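Local coordinates for p800 reaction center core protein (Heliobacterium modesticaldum, PDB 5V8K) that forms the homodimeric core of a photosynthetic reaction centre, holding bacteriochlorophylls g and g', a hydroxy-chlorophyll, calcium and a 4Fe-4S cluster in its transmembrane helices and loops, at residues 339-342 against 343-347; 373-376 against 377-380; 505-508 against 509-513; 530-533 against 534-538. All coordinates share one frame; numbering follows the deposited sequence.

Contact 1: residues 339-342 against 343-347; sequences NTIA and DIHAA
His345 folds back on Ile341 where helix 311-344 comes to its C-terminal end, and two of its donors grip the same oxygen. Ile341 O accepts from the backbone His345 N at 3.2 Å and from the ring, His345 ND1, at 3.0 Å. The ring nitrogen comes in on a lone pair, in the carbonyl plane, and the oxygen lies only 3° out of the imidazole plane. CG sits beside the backbone N (chi1 -66°), which lays the imidazole alongside Ile341 with its edge to the carbonyl; the methyl Ile344 CG2 lies over one ring face. Beyond the ring, NE2 is hydrogen-bonded to His520 ND1 of the second subunit. A leucine here would probably cost Ile341 O its in-plane ring donor and leave His520 of the second subunit without this mate.

The packed side of the turn continues through Thr340 and Ile344, whose side chains cross with Thr340 CG2 3.7 Å from Ile344 CD1, next to the backbone bond of the same pair, Ile344 N to Thr340 O (2.8 Å). Asp343 N donates to Asn339 O at 2.9 Å, while the buried Asp343 carboxylate is taken up by Ser466, Tyr358 and the backbone N of Ala471. The other side is loose: Ala347 is exposed, and the side chain of Ala346 comes back with its CB 3.5 Å from Ala342 O.

Contact 2: residues 373-376 against 377-380; sequences KGSI and SEFV
Ile376 lies alongside Val380, one turn further on, both side chains pointing the same way, with Ile376 CD1 3.8 Å from Val380 CG2. Its CG1 stands anti to the backbone N (chi1 -179°), which brings the ethyl arm to Val380 CG2; CD1 also meets the Phe379 ring obliquely. Ile376 also packs against Ile335 of helix 311-344.

Just before it, Ser375 takes the N-cap position: Ser375 OG accepts from Ser377 N at 3.1 Å. Glu378 answers from the first turn, completing a capping box at the start of helix 376-401. Its chain bends at chi2 (79°), and Glu378 OE1 accepts a nearly straight bond from Ser375 N at 2.9 Å, on the anti side of the carboxylate. A water joins Ser375 OG to OE1. With an alanine in place of Glu378, Ser375 N-H and the Tyr458 hydroxyl, which bonds to OE2, would probably both lose their mates. Ser377 OG is held by Met464 N.

Contact 3: residues 505-508 against 509-513; sequences YIIQ and QTTAM. With CA (calcium ion), chain B; GB0 (Bacteriochlorophyll g'), chain C.
From Gln509 to Ala512 each backbone N-H bonds four residues back, to the carbonyls of Tyr505 to Gln508, so this part of helix 502-513 is regular. Among the side chains, Gln509 folds over the Tyr505 ring: Gln509 CG rides above one face, 3.7 Å from the ring centroid and 17° off its normal, a CH-pi contact. A bend at chi2 (-79°) then carries the amide past the ring, nearly parallel to it, and Gln509 OE1 binds the calcium ion at 2.3 Å. Both ends settle which way round the amide sits: the oxygen goes to the calcium, and Gln509 NE2 donates to Gln508 OE1 at 3.1 Å, the acceptor close to the amide plane.

Two threonines add side-chain bonds to the backbone ladder. Thr510 OG1 donates to Ile506 O at 2.8 Å, reaching it from the face opposite Thr510 N, and Thr511 OG1 does the same to Ile507 O. With its hydroxyl turned down onto the carbonyl, Thr510 presents CG2 to the two-carbon substituent CAC-CBC of a bacteriochlorophyll g', while Ile506 CG2 lies 3.7 Å from GB0 CHD.

Two waters, Asp460 and the Leu597 carbonyl complete the calcium shell, and Tyr505 OH bonds to Asp460 from the second shell. One helix thus serves both the calcium site and the pocket of the g' pigment, the kind that makes up the P800 pair of heliobacteria.

Contact 4: residues 530-533 against 534-538; sequences FIWA and FTFSM. With AOH (8(1)-OH-Chlorophyll aF), chain E.
On transmembrane helix 520-539, which lines pockets for several pigments, Trp532, at the bacteriochlorophyll g and g' sites, and Phe536, at the 8(1)-hydroxy-chlorophyll aF, meet as a T-shaped (edge-to-face) pair. The edge of Phe536 points at the face of the indole, Phe536 CZ standing 3.4 Å from Trp532 CZ3. The planes stand at 68°. Across the dimer, Phe536 also meets Phe536 of the second subunit edge-to-face.

Here the helix narrows toward 3-10 form: Phe536 N, Ser537 N and Met538 N each bond three residues back, to Ala533 O, Phe534 O and Thr535 O. Thr535 OG1 reinforces the turn, giving a bond to Trp532 O at 2.7 Å in the carbonyl plane; Ser537 OG does the same to Phe534 O.

The chlorophyll lies along this surface. A face of Phe530 covers its tail near C13, the edge of Phe534 approaches AOH C3B, with Phe534 CD1 3.7 Å from it, and Ser537 CB sits 3.3 Å from AOH C4C. A water binds the magnesium at 2.4 Å.

Each contact is a local turn joining consecutive segments; taken from the N terminus they come in series, with none nesting in or crossing another. Contact 1 ends helix 311-344 and contact 2 starts helix 376-401; the two touch where Asn339 ND2 lies 4.2 Å from Ile376 CG1, so the chain returns to the end of the earlier helix before entering the next. Contacts 3 and 4 belong to the successive helices 502-513 and 520-539, with centres about 24 Å apart and no touch between them. Contacts 1, 3 and 4 all reach the second subunit, contact 1 through that subunit's His520, at the start of its helix 520-539, the helix that carries contact 4.

Contact 1: residues 339-342 against 343-347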
loop_
_atom_site.group_PDB
_atom_site.type_symbol
_atom_site.label_atom_id
_atom_site.label_comp_id
_atom_site.label_asym_id
_atom_site.label_seq_id
_atom_site.Cartn_x
_atom_site.Cartn_y
_atom_site.Cartn_z
ATOM N N ASN A 339 -0.226 -14.490 -19.661
ATOM C CA ASN A 339 -0.588 -15.774 -19.067
ATOM C C ASN A 339 -1.582 -15.643 -17.919
ATOM O O ASN A 339 -2.424 -16.530 -17.732
ATOM C CB ASN A 339 0.658 -16.480 -18.574
ATOM C CG ASN A 339 1.439 -17.077 -19.675
ATOM O OD1 ASN A 339 0.971 -17.105 -20.805
ATOM N ND2 ASN A 339 2.648 -17.563 -19.370
ATOM N N THR A 340 -1.486 -14.568 -17.136
ATOM C CA THR A 340 -2.417 -14.347 -16.032
ATOM C C THR A 340 -3.820 -14.123 -16.564
ATOM O O THR A 340 -4.788 -14.702 -16.059
ATOM C CB THR A 340 -1.974 -13.135 -15.193
ATOM O OG1 THR A 340 -0.745 -13.417 -14.532
ATOM C CG2 THR A 340 -2.981 -12.738 -14.114
ATOM N N ILE A 341 -3.934 -13.260 -17.583
ATOM C CA ILE A 341 -5.215 -12.963 -18.220
ATOM C C ILE A 341 -5.815 -14.235 -18.799
ATOM O O ILE A 341 -7.017 -14.464 -18.697
ATOM C CB ILE A 341 -5.035 -11.870 -19.290
ATOM C CG1 ILE A 341 -4.821 -10.531 -18.593
ATOM C CG2 ILE A 341 -6.232 -11.759 -20.232
ATOM C CD1 ILE A 341 -4.414 -9.454 -19.584
ATOM N N ALA A 342 -4.974 -15.074 -19.411
ATOM C CA ALA A 342 -5.386 -16.371 -19.934
ATOM C C ALA A 342 -5.899 -17.313 -18.824
ATOM O O ALA A 342 -6.963 -17.917 -18.965
ATOM C CB ALA A 342 -4.203 -17.000 -20.695
ATOM N N ASP A 343 -5.140 -17.465 -17.725
ATOM C CA ASP A 343 -5.571 -18.292 -16.595
ATOM C C ASP A 343 -6.870 -17.770 -15.978
ATOM O O ASP A 343 -7.731 -18.551 -15.576
ATOM C CB ASP A 343 -4.465 -18.347 -15.529
ATOM C CG ASP A 343 -3.373 -19.351 -15.837
ATOM O OD1 ASP A 343 -3.690 -20.422 -16.408
ATOM O OD2 ASP A 343 -2.182 -19.055 -15.523
ATOM N N ILE A 344 -7.002 -16.455 -15.837
ATOM C CA ILE A 344 -8.171 -15.873 -15.195
ATOM C C ILE A 344 -9.430 -16.214 -15.978
ATOM O O ILE A 344 -10.439 -16.627 -15.396
ATOM C CB ILE A 344 -8.004 -14.355 -15.046
ATOM C CG1 ILE A 344 -7.046 -14.008 -13.877
ATOM C CG2 ILE A 344 -9.355 -13.650 -14.793
ATOM C CD1 ILE A 344 -6.646 -12.512 -13.861
ATOM N N HIS A 345 -9.382 -16.057 -17.319
ATOM C CA HIS A 345 -10.560 -16.086 -18.168
ATOM C C HIS A 345 -10.752 -17.428 -18.855
ATOM O O HIS A 345 -11.556 -17.521 -19.788
ATOM C CB HIS A 345 -10.497 -14.954 -19.215
ATOM C CG HIS A 345 -10.585 -13.587 -18.621
ATOM N ND1 HIS A 345 -9.473 -12.869 -18.246
ATOM C CD2 HIS A 345 -11.648 -12.812 -18.312
ATOM C CE1 HIS A 345 -9.843 -11.707 -17.733
ATOM N NE2 HIS A 345 -11.160 -11.653 -17.746
ATOM N N ALA A 346 -10.058 -18.471 -18.412
ATOM C CA ALA A 346 -10.007 -19.719 -19.174
ATOM C C ALA A 346 -11.380 -20.355 -19.351
ATOM O O ALA A 346 -11.618 -21.045 -20.353
ATOM C CB ALA A 346 -9.052 -20.691 -18.481
ATOM N N ALA A 347 -12.309 -20.121 -18.419
ATOM C CA ALA A 347 -13.644 -20.699 -18.557
ATOM C C ALA A 347 -14.501 -19.984 -19.601
ATOM O O ALA A 347 -15.549 -20.527 -19.987
ATOM C CB ALA A 347 -14.360 -20.686 -17.201
#

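Contact 2: residues 373-376 against 377-380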
loop_
_atom_site.group_PDB
_atom_site.type_symbol
_atom_site.label_atom_id
_atom_site.label_comp_id
_atom_site.label_asym_id
_atom_site.label_seq_id
_atom_site.Cartn_x
_atom_site.Cartn_y
_atom_site.Cartn_z
ATOM N N LYS A 373 16.591 -28.221 -16.125
ATOM C CA LYS A 373 15.631 -28.392 -17.222
ATOM C C LYS A 373 14.401 -27.515 -16.912
ATOM O O LYS A 373 13.341 -27.980 -16.488
ATOM C CB LYS A 373 15.263 -29.856 -17.411
ATOM C CG LYS A 373 14.444 -30.093 -18.643
ATOM C CD LYS A 373 14.943 -31.285 -19.403
ATOM C CE LYS A 373 13.875 -31.814 -20.357
ATOM N NZ LYS A 373 13.784 -33.301 -20.239
ATOM N N GLY A 374 14.553 -26.220 -17.120
ATOM C CA GLY A 374 13.584 -25.265 -16.629
ATOM C C GLY A 374 12.362 -25.102 -17.507
ATOM O O GLY A 374 12.304 -25.518 -18.653
ATOM N N SER A 375 11.354 -24.464 -16.943
ATOM C CA SER A 375 10.098 -24.233 -17.638
ATOM C C SER A 375 9.863 -22.721 -17.750
ATOM O O SER A 375 10.717 -21.909 -17.379
ATOM C CB SER A 375 8.967 -24.908 -16.876
ATOM O OG SER A 375 8.715 -24.155 -15.691
ATOM N N ILE A 376 8.659 -22.349 -18.199
ATOM C CA ILE A 376 8.282 -20.941 -18.250
ATOM C C ILE A 376 8.387 -20.315 -16.873
ATOM O O ILE A 376 8.629 -19.105 -16.757
ATOM C CB ILE A 376 6.872 -20.779 -18.872
ATOM C CG1 ILE A 376 6.456 -19.309 -18.975
ATOM C CG2 ILE A 376 5.824 -21.515 -18.099
ATOM C CD1 ILE A 376 7.270 -18.558 -20.033
ATOM N N SER A 377 8.229 -21.119 -15.810
ATOM C CA SER A 377 8.324 -20.595 -14.439
ATOM C C SER A 377 9.720 -20.056 -14.157
ATOM O O SER A 377 9.870 -18.936 -13.675
ATOM C CB SER A 377 7.960 -21.672 -13.396
ATOM O OG SER A 377 7.970 -21.146 -12.066
ATOM N N GLU A 378 10.751 -20.845 -14.446
ATOM C CA GLU A 378 12.130 -20.365 -14.343
ATOM C C GLU A 378 12.435 -19.220 -15.329
ATOM O O GLU A 378 13.105 -18.249 -14.962
ATOM C CB GLU A 378 13.114 -21.510 -14.586
ATOM C CG GLU A 378 13.345 -22.392 -13.422
ATOM C CD GLU A 378 12.238 -23.419 -13.176
ATOM O OE1 GLU A 378 11.492 -23.768 -14.148
ATOM O OE2 GLU A 378 12.137 -23.875 -12.002
ATOM N N PHE A 379 12.000 -19.321 -16.586
ATOM C CA PHE A 379 12.286 -18.244 -17.539
ATOM C C PHE A 379 11.751 -16.906 -17.032
ATOM O O PHE A 379 12.502 -15.924 -16.937
ATOM C CB PHE A 379 11.720 -18.576 -18.929
ATOM C CG PHE A 379 11.990 -17.486 -19.972
ATOM C CD1 PHE A 379 13.149 -17.510 -20.732
ATOM C CD2 PHE A 379 11.100 -16.444 -20.166
ATOM C CE1 PHE A 379 13.417 -16.520 -21.689
ATOM C CE2 PHE A 379 11.350 -15.444 -21.124
ATOM C CZ PHE A 379 12.518 -15.482 -21.877
ATOM N N VAL A 380 10.468 -16.860 -16.647
ATOM C CA VAL A 380 9.886 -15.613 -16.151
ATOM C C VAL A 380 10.561 -15.180 -14.843
ATOM O O VAL A 380 10.916 -14.008 -14.667
ATOM C CB VAL A 380 8.366 -15.760 -15.985
ATOM C CG1 VAL A 380 7.734 -14.537 -15.246
ATOM C CG2 VAL A 380 7.725 -15.973 -17.315
HETATM O O HOH W 1 9.293 -25.238 -13.451
#

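Contact 3: residues 505-508 against 509-513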
loop_
_atom_site.group_PDB
_atom_site.type_symbol
_atom_site.label_atom_id
_atom_site.label_comp_id
_atom_site.label_asym_id
_atom_site.label_seq_id
_atom_site.Cartn_x
_atom_site.Cartn_y
_atom_site.Cartn_z
ATOM N N TYR A 505 -1.180 -18.238 -4.341
ATOM C CA TYR A 505 -0.355 -18.768 -3.270
ATOM C C TYR A 505 -0.550 -17.959 -1.994
ATOM O O TYR A 505 -0.563 -18.518 -0.888
ATOM C CB TYR A 505 1.111 -18.805 -3.730
ATOM C CG TYR A 505 2.223 -18.708 -2.700
ATOM C CD1 TYR A 505 2.645 -17.478 -2.251
ATOM C CD2 TYR A 505 2.921 -19.822 -2.275
ATOM C CE1 TYR A 505 3.691 -17.345 -1.362
ATOM C CE2 TYR A 505 3.950 -19.719 -1.386
ATOM C CZ TYR A 505 4.347 -18.472 -0.917
ATOM O OH TYR A 505 5.393 -18.320 -0.008
ATOM N N ILE A 506 -0.748 -16.650 -2.130
ATOM C CA ILE A 506 -1.030 -15.827 -0.953
ATOM C C ILE A 506 -2.322 -16.285 -0.294
ATOM O O ILE A 506 -2.384 -16.408 0.924
ATOM C CB ILE A 506 -1.058 -14.322 -1.306
ATOM C CG1 ILE A 506 0.361 -13.758 -1.273
ATOM C CG2 ILE A 506 -1.901 -13.527 -0.310
ATOM C CD1 ILE A 506 0.514 -12.401 -1.816
ATOM N N ILE A 507 -3.353 -16.585 -1.088
ATOM C CA ILE A 507 -4.622 -17.040 -0.515
ATOM C C ILE A 507 -4.416 -18.337 0.273
ATOM O O ILE A 507 -4.961 -18.507 1.376
ATOM C CB ILE A 507 -5.695 -17.235 -1.605
ATOM C CG1 ILE A 507 -6.111 -15.883 -2.184
ATOM C CG2 ILE A 507 -6.952 -17.960 -1.016
ATOM C CD1 ILE A 507 -7.070 -16.028 -3.412
ATOM N N GLN A 508 -3.676 -19.290 -0.322
ATOM C CA GLN A 508 -3.493 -20.604 0.276
ATOM C C GLN A 508 -2.603 -20.548 1.522
ATOM O O GLN A 508 -2.913 -21.175 2.533
ATOM C CB GLN A 508 -2.916 -21.550 -0.768
ATOM C CG GLN A 508 -2.820 -22.994 -0.309
ATOM C CD GLN A 508 -1.539 -23.264 0.478
ATOM O OE1 GLN A 508 -0.485 -22.700 0.208
ATOM N NE2 GLN A 508 -1.629 -24.169 1.424
ATOM N N GLN A 509 -1.489 -19.827 1.454
ATOM C CA GLN A 509 -0.595 -19.682 2.594
ATOM C C GLN A 509 -1.277 -18.944 3.745
ATOM O O GLN A 509 -1.222 -19.383 4.901
ATOM C CB GLN A 509 0.662 -18.962 2.165
ATOM C CG GLN A 509 1.572 -19.766 1.235
ATOM C CD GLN A 509 2.415 -20.771 1.931
ATOM O OE1 GLN A 509 3.469 -20.459 2.503
ATOM N NE2 GLN A 509 1.977 -21.991 1.888
ATOM N N THR A 510 -1.954 -17.840 3.442
ATOM C CA THR A 510 -2.639 -17.083 4.491
ATOM C C THR A 510 -3.731 -17.913 5.151
ATOM O O THR A 510 -3.927 -17.831 6.374
ATOM C CB THR A 510 -3.214 -15.781 3.911
ATOM O OG1 THR A 510 -2.169 -14.991 3.360
ATOM C CG2 THR A 510 -3.839 -14.986 4.968
ATOM N N THR A 511 -4.463 -18.711 4.359
ATOM C CA THR A 511 -5.425 -19.652 4.917
ATOM C C THR A 511 -4.737 -20.642 5.870
ATOM O O THR A 511 -5.228 -20.898 6.971
ATOM C CB THR A 511 -6.163 -20.390 3.789
ATOM O OG1 THR A 511 -6.935 -19.442 3.059
ATOM C CG2 THR A 511 -7.128 -21.446 4.346
ATOM N N ALA A 512 -3.566 -21.155 5.485
ATOM C CA ALA A 512 -2.832 -22.072 6.339
ATOM C C ALA A 512 -2.356 -21.394 7.621
ATOM O O ALA A 512 -2.232 -22.058 8.653
ATOM C CB ALA A 512 -1.630 -22.652 5.607
ATOM N N MET A 513 -2.104 -20.078 7.578
ATOM C CA MET A 513 -1.621 -19.357 8.755
ATOM C C MET A 513 -2.635 -19.358 9.891
ATOM O O MET A 513 -2.242 -19.247 11.058
ATOM C CB MET A 513 -1.254 -17.916 8.404
ATOM C CG MET A 513 0.014 -17.764 7.631
ATOM S SD MET A 513 0.176 -16.042 7.070
ATOM C CE MET A 513 1.256 -16.229 5.639
HETATM CA CA CA B . 5.694 -21.094 2.857
HETATM C C1 GB0 C . 5.985 -4.875 -3.031
HETATM C C2 GB0 C . 6.122 -6.198 -3.723
HETATM C C3 GB0 C . 5.032 -6.862 -4.020
HETATM C C4 GB0 C . 3.678 -6.339 -3.695
HETATM C C5 GB0 C . 5.193 -8.165 -4.689
HETATM C C6 GB0 C . 4.401 -8.189 -5.967
HETATM N NB GB0 C . -2.430 -6.128 1.651
HETATM N ND GB0 C . -0.178 -9.359 2.038
HETATM C C10 GB0 C . 5.708 -11.188 -8.012
HETATM C C11 GB0 C . 5.954 -11.110 -9.504
HETATM C C12 GB0 C . 5.691 -12.462 -10.126
HETATM C C13 GB0 C . 6.233 -12.769 -11.313
HETATM C C14 GB0 C . 7.134 -11.813 -12.015
HETATM C C15 GB0 C . 5.952 -14.070 -12.013
HETATM C C1A GB0 C . 1.695 -6.955 1.446
HETATM C C1B GB0 C . -2.034 -4.859 1.732
HETATM C C1C GB0 C . -4.039 -8.740 1.993
HETATM C C1D GB0 C . -0.306 -10.623 2.332
HETATM C C2A GB0 C . 2.697 -5.831 1.596
HETATM C C2B GB0 C . -3.164 -4.067 1.807
HETATM C C2C GB0 C . -5.139 -9.741 2.005
HETATM C C2D GB0 C . 0.907 -11.637 2.411
HETATM C C3A GB0 C . 1.817 -4.732 2.148
HETATM C C3B GB0 C . -4.278 -4.873 1.780
HETATM C C3C GB0 C . -4.112 -10.781 2.232
HETATM C C3D GB0 C . 1.760 -10.587 2.081
HETATM C C4A GB0 C . 0.482 -5.344 1.838
HETATM C C4B GB0 C . -3.788 -6.179 1.730
HETATM C C4C GB0 C . -2.802 -10.349 2.335
HETATM C C4D GB0 C . 1.188 -9.292 1.880
HETATM C C7 GB0 C . 4.579 -9.546 -6.585
HETATM C C8 GB0 C . 5.580 -9.802 -7.432
HETATM C C9 GB0 C . 6.593 -8.746 -7.741
HETATM C CAA GB0 C . 3.350 -5.430 0.281
HETATM C CAB GB0 C . -5.643 -4.281 1.809
HETATM C CAC GB0 C . -4.371 -12.230 2.361
HETATM C CAD GB0 C . 3.206 -10.467 1.877
HETATM C CBA GB0 C . 4.463 -4.412 0.505
HETATM C CBB GB0 C . -6.756 -4.874 2.090
HETATM C CBC GB0 C . -5.758 -12.825 2.283
HETATM C CBD GB0 C . 3.502 -9.033 1.550
HETATM C CED GB0 C . 6.285 -9.070 -0.970
HETATM C CGA GB0 C . 5.161 -4.080 -0.793
HETATM C CGD GB0 C . 4.130 -9.030 0.207
HETATM C CHA GB0 C . 2.189 -8.339 1.639
HETATM C CHB GB0 C . -0.603 -4.515 1.749
HETATM C CHC GB0 C . -4.620 -7.401 1.764
HETATM C CHD GB0 C . -1.636 -11.206 2.546
HETATM C CMA GB0 C . 1.922 -4.484 3.672
HETATM C CMB GB0 C . -3.231 -2.584 1.810
HETATM C CMC GB0 C . -6.062 -9.484 3.201
HETATM C CMD GB0 C . 1.048 -13.070 2.699
HETATM N NA GB0 C . 0.440 -6.672 1.803
HETATM N NC GB0 C . -2.759 -9.020 2.164
HETATM O O1A GB0 C . 5.208 -2.940 -1.237
HETATM O O1D GB0 C . 3.528 -9.166 -0.851
HETATM O O2A GB0 C . 5.530 -5.153 -1.699
HETATM O O2D GB0 C . 5.543 -8.892 0.210
HETATM O OBD GB0 C . 4.198 -11.261 1.993
HETATM MG MG GB0 C . -1.229 -7.689 2.127
HETATM O O HOH W 2 5.384 -23.127 1.714
HETATM O O HOH W 3 8.026 -21.976 3.207
#

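Contact 4: residues 530-533 against 534-538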
loop_
_atom_site.group_PDB
_atom_site.type_symbol
_atom_site.label_atom_id
_atom_site.label_comp_id
_atom_site.label_asym_id
_atom_site.label_seq_id
_atom_site.Cartn_x
_atom_site.Cartn_y
_atom_site.Cartn_z
ATOM N N PHE A 530 -0.618 -2.652 9.299
ATOM C CA PHE A 530 -0.883 -1.372 9.957
ATOM C C PHE A 530 0.348 -0.462 9.946
ATOM O O PHE A 530 0.271 0.698 9.537
ATOM C CB PHE A 530 -1.341 -1.582 11.391
ATOM C CG PHE A 530 -1.752 -0.295 12.072
ATOM C CD1 PHE A 530 -2.983 0.275 11.817
ATOM C CD2 PHE A 530 -0.875 0.372 12.915
ATOM C CE1 PHE A 530 -3.350 1.473 12.411
ATOM C CE2 PHE A 530 -1.233 1.572 13.512
ATOM C CZ PHE A 530 -2.485 2.117 13.260
ATOM N N ILE A 531 1.488 -0.961 10.431
ATOM C CA ILE A 531 2.689 -0.127 10.486
ATOM C C ILE A 531 3.099 0.317 9.085
ATOM O O ILE A 531 3.477 1.483 8.865
ATOM C CB ILE A 531 3.820 -0.865 11.225
ATOM C CG1 ILE A 531 3.440 -1.117 12.686
ATOM C CG2 ILE A 531 5.121 -0.043 11.233
ATOM C CD1 ILE A 531 4.461 -1.935 13.447
ATOM N N TRP A 532 3.013 -0.595 8.111
ATOM C CA TRP A 532 3.368 -0.261 6.732
ATOM C C TRP A 532 2.515 0.895 6.227
ATOM O O TRP A 532 3.021 1.858 5.652
ATOM C CB TRP A 532 3.183 -1.497 5.865
ATOM C CG TRP A 532 3.542 -1.395 4.444
ATOM C CD1 TRP A 532 4.777 -1.515 3.919
ATOM C CD2 TRP A 532 2.653 -1.191 3.346
ATOM N NE1 TRP A 532 4.733 -1.390 2.555
ATOM C CE2 TRP A 532 3.433 -1.187 2.176
ATOM C CE3 TRP A 532 1.277 -1.041 3.234
ATOM C CZ2 TRP A 532 2.876 -1.067 0.911
ATOM C CZ3 TRP A 532 0.713 -0.930 1.956
ATOM C CH2 TRP A 532 1.509 -0.928 0.825
ATOM N N ALA A 533 1.209 0.818 6.457
ATOM C CA ALA A 533 0.308 1.888 6.077
ATOM C C ALA A 533 0.722 3.209 6.709
ATOM O O ALA A 533 0.733 4.262 6.053
ATOM C CB ALA A 533 -1.113 1.516 6.487
ATOM N N PHE A 534 1.082 3.168 7.976
ATOM C CA PHE A 534 1.420 4.387 8.685
ATOM C C PHE A 534 2.662 5.053 8.105
ATOM O O PHE A 534 2.766 6.293 8.144
ATOM C CB PHE A 534 1.554 4.070 10.183
ATOM C CG PHE A 534 1.519 5.287 11.048
ATOM C CD1 PHE A 534 0.319 5.809 11.504
ATOM C CD2 PHE A 534 2.687 5.931 11.388
ATOM C CE1 PHE A 534 0.303 6.996 12.279
ATOM C CE2 PHE A 534 2.663 7.079 12.158
ATOM C CZ PHE A 534 1.456 7.596 12.592
ATOM N N THR A 535 3.601 4.274 7.543
ATOM C CA THR A 535 4.767 4.895 6.945
ATOM C C THR A 535 4.393 5.862 5.829
ATOM O O THR A 535 5.175 6.774 5.526
ATOM C CB THR A 535 5.777 3.894 6.404
ATOM O OG1 THR A 535 5.286 3.226 5.231
ATOM C CG2 THR A 535 6.158 2.923 7.456
ATOM N N PHE A 536 3.233 5.672 5.192
ATOM C CA PHE A 536 2.816 6.622 4.163
ATOM C C PHE A 536 2.759 8.029 4.726
ATOM O O PHE A 536 3.049 8.999 4.020
ATOM C CB PHE A 536 1.427 6.298 3.580
ATOM C CG PHE A 536 1.287 4.960 2.886
ATOM C CD1 PHE A 536 2.301 4.051 2.848
ATOM C CD2 PHE A 536 0.065 4.624 2.282
ATOM C CE1 PHE A 536 2.123 2.811 2.231
ATOM C CE2 PHE A 536 -0.124 3.402 1.640
ATOM C CZ PHE A 536 0.904 2.485 1.627
ATOM N N SER A 537 2.291 8.163 5.973
ATOM C CA SER A 537 2.157 9.460 6.621
ATOM C C SER A 537 3.519 10.139 6.798
ATOM O O SER A 537 3.587 11.368 6.857
ATOM C CB SER A 537 1.420 9.308 7.976
ATOM O OG SER A 537 2.225 8.820 9.052
ATOM N N MET A 538 4.591 9.378 6.771
ATOM C CA MET A 538 5.952 9.890 6.852
ATOM C C MET A 538 6.628 10.020 5.490
ATOM O O MET A 538 7.603 10.771 5.371
ATOM C CB MET A 538 6.836 8.955 7.686
ATOM C CG MET A 538 6.484 8.838 9.163
ATOM S SD MET A 538 7.297 7.397 9.909
ATOM C CE MET A 538 8.839 7.570 9.154
HETATM C C1 AOH E . -7.177 11.564 16.250
HETATM C C2 AOH E . -6.439 10.257 16.147
HETATM C C3 AOH E . -6.952 9.158 15.609
HETATM C C4 AOH E . -8.326 9.125 15.073
HETATM C C5 AOH E . -6.118 7.912 15.619
HETATM C C6 AOH E . -6.457 7.030 16.815
HETATM C C7 AOH E . -5.782 5.709 16.523
HETATM C C8 AOH E . -5.870 4.673 17.350
HETATM C C9 AOH E . -6.608 4.842 18.645
HETATM C C10 AOH E . -5.110 3.410 17.033
HETATM C C11 AOH E . -5.682 2.382 16.085
HETATM C C15 AOH E . -6.173 -0.227 14.791
HETATM C C14 AOH E . -3.890 -1.084 15.654
HETATM C C13 AOH E . -4.917 0.018 15.566
HETATM C C12 AOH E . -4.708 1.215 16.149
HETATM N NB AOH E . -2.951 8.272 10.298
HETATM N ND AOH E . -1.918 11.916 8.827
HETATM C C1A AOH E . -2.980 12.293 11.679
HETATM C C1B AOH E . -3.366 7.971 11.547
HETATM C C1C AOH E . -2.063 8.003 7.427
HETATM C C1D AOH E . -1.455 12.275 7.622
HETATM C C2A AOH E . -3.675 12.650 12.963
HETATM C C2B AOH E . -3.518 6.601 11.741
HETATM C C2C AOH E . -1.802 7.811 6.077
HETATM C C2D AOH E . -1.258 13.643 7.557
HETATM C C3A AOH E . -3.708 11.242 13.559
HETATM C C3B AOH E . -3.201 6.045 10.506
HETATM C C3C AOH E . -1.450 9.049 5.576
HETATM C C3D AOH E . -1.638 14.137 8.801
HETATM C C4A AOH E . -3.376 10.303 12.428
HETATM C C4B AOH E . -2.891 7.095 9.644
HETATM C C4C AOH E . -1.529 9.909 6.683
HETATM C C4D AOH E . -2.081 13.059 9.565
HETATM C CAA AOH E . -5.019 13.316 12.709
HETATM C CAB AOH E . -3.214 4.597 10.377
HETATM C CAC AOH E . -1.146 9.318 4.165
HETATM C CAD AOH E . -1.987 15.342 9.603
HETATM C CBA AOH E . -5.525 14.022 13.968
HETATM C CBB AOH E . -2.650 3.874 9.456
HETATM C CBC AOH E . 0.122 10.071 3.925
HETATM C CBD AOH E . -2.489 14.889 10.935
HETATM C CED AOH E . 0.395 15.214 13.487
HETATM C CGA AOH E . -6.616 13.279 14.680
HETATM C CGD AOH E . -1.598 15.403 12.037
HETATM C CHA AOH E . -2.512 13.420 10.843
HETATM C CHB AOH E . -3.595 8.996 12.599
HETATM C CHC AOH E . -2.472 6.888 8.267
HETATM C CHD AOH E . -1.226 11.318 6.520
HETATM C CMA AOH E . -2.706 11.054 14.691
HETATM C CMB AOH E . -3.922 5.852 12.991
HETATM C CMC AOH E . -1.913 6.529 5.301
HETATM C CMD AOH E . -0.714 14.361 6.355
HETATM N NA AOH E . -2.883 10.998 11.390
HETATM N NC AOH E . -1.869 9.270 7.815
HETATM O O1 AOH E . -2.220 10.076 3.555
HETATM O O1A AOH E . -7.563 12.787 14.079
HETATM O O1D AOH E . -1.903 16.377 12.704
HETATM O O2A AOH E . -6.262 12.574 15.840
HETATM O O2D AOH E . -0.351 14.744 12.343
HETATM O OBD AOH E . -1.512 16.477 9.248
HETATM MG MG AOH E . -2.220 10.095 9.684
HETATM O O HOH W 4 0.006 9.783 10.472
#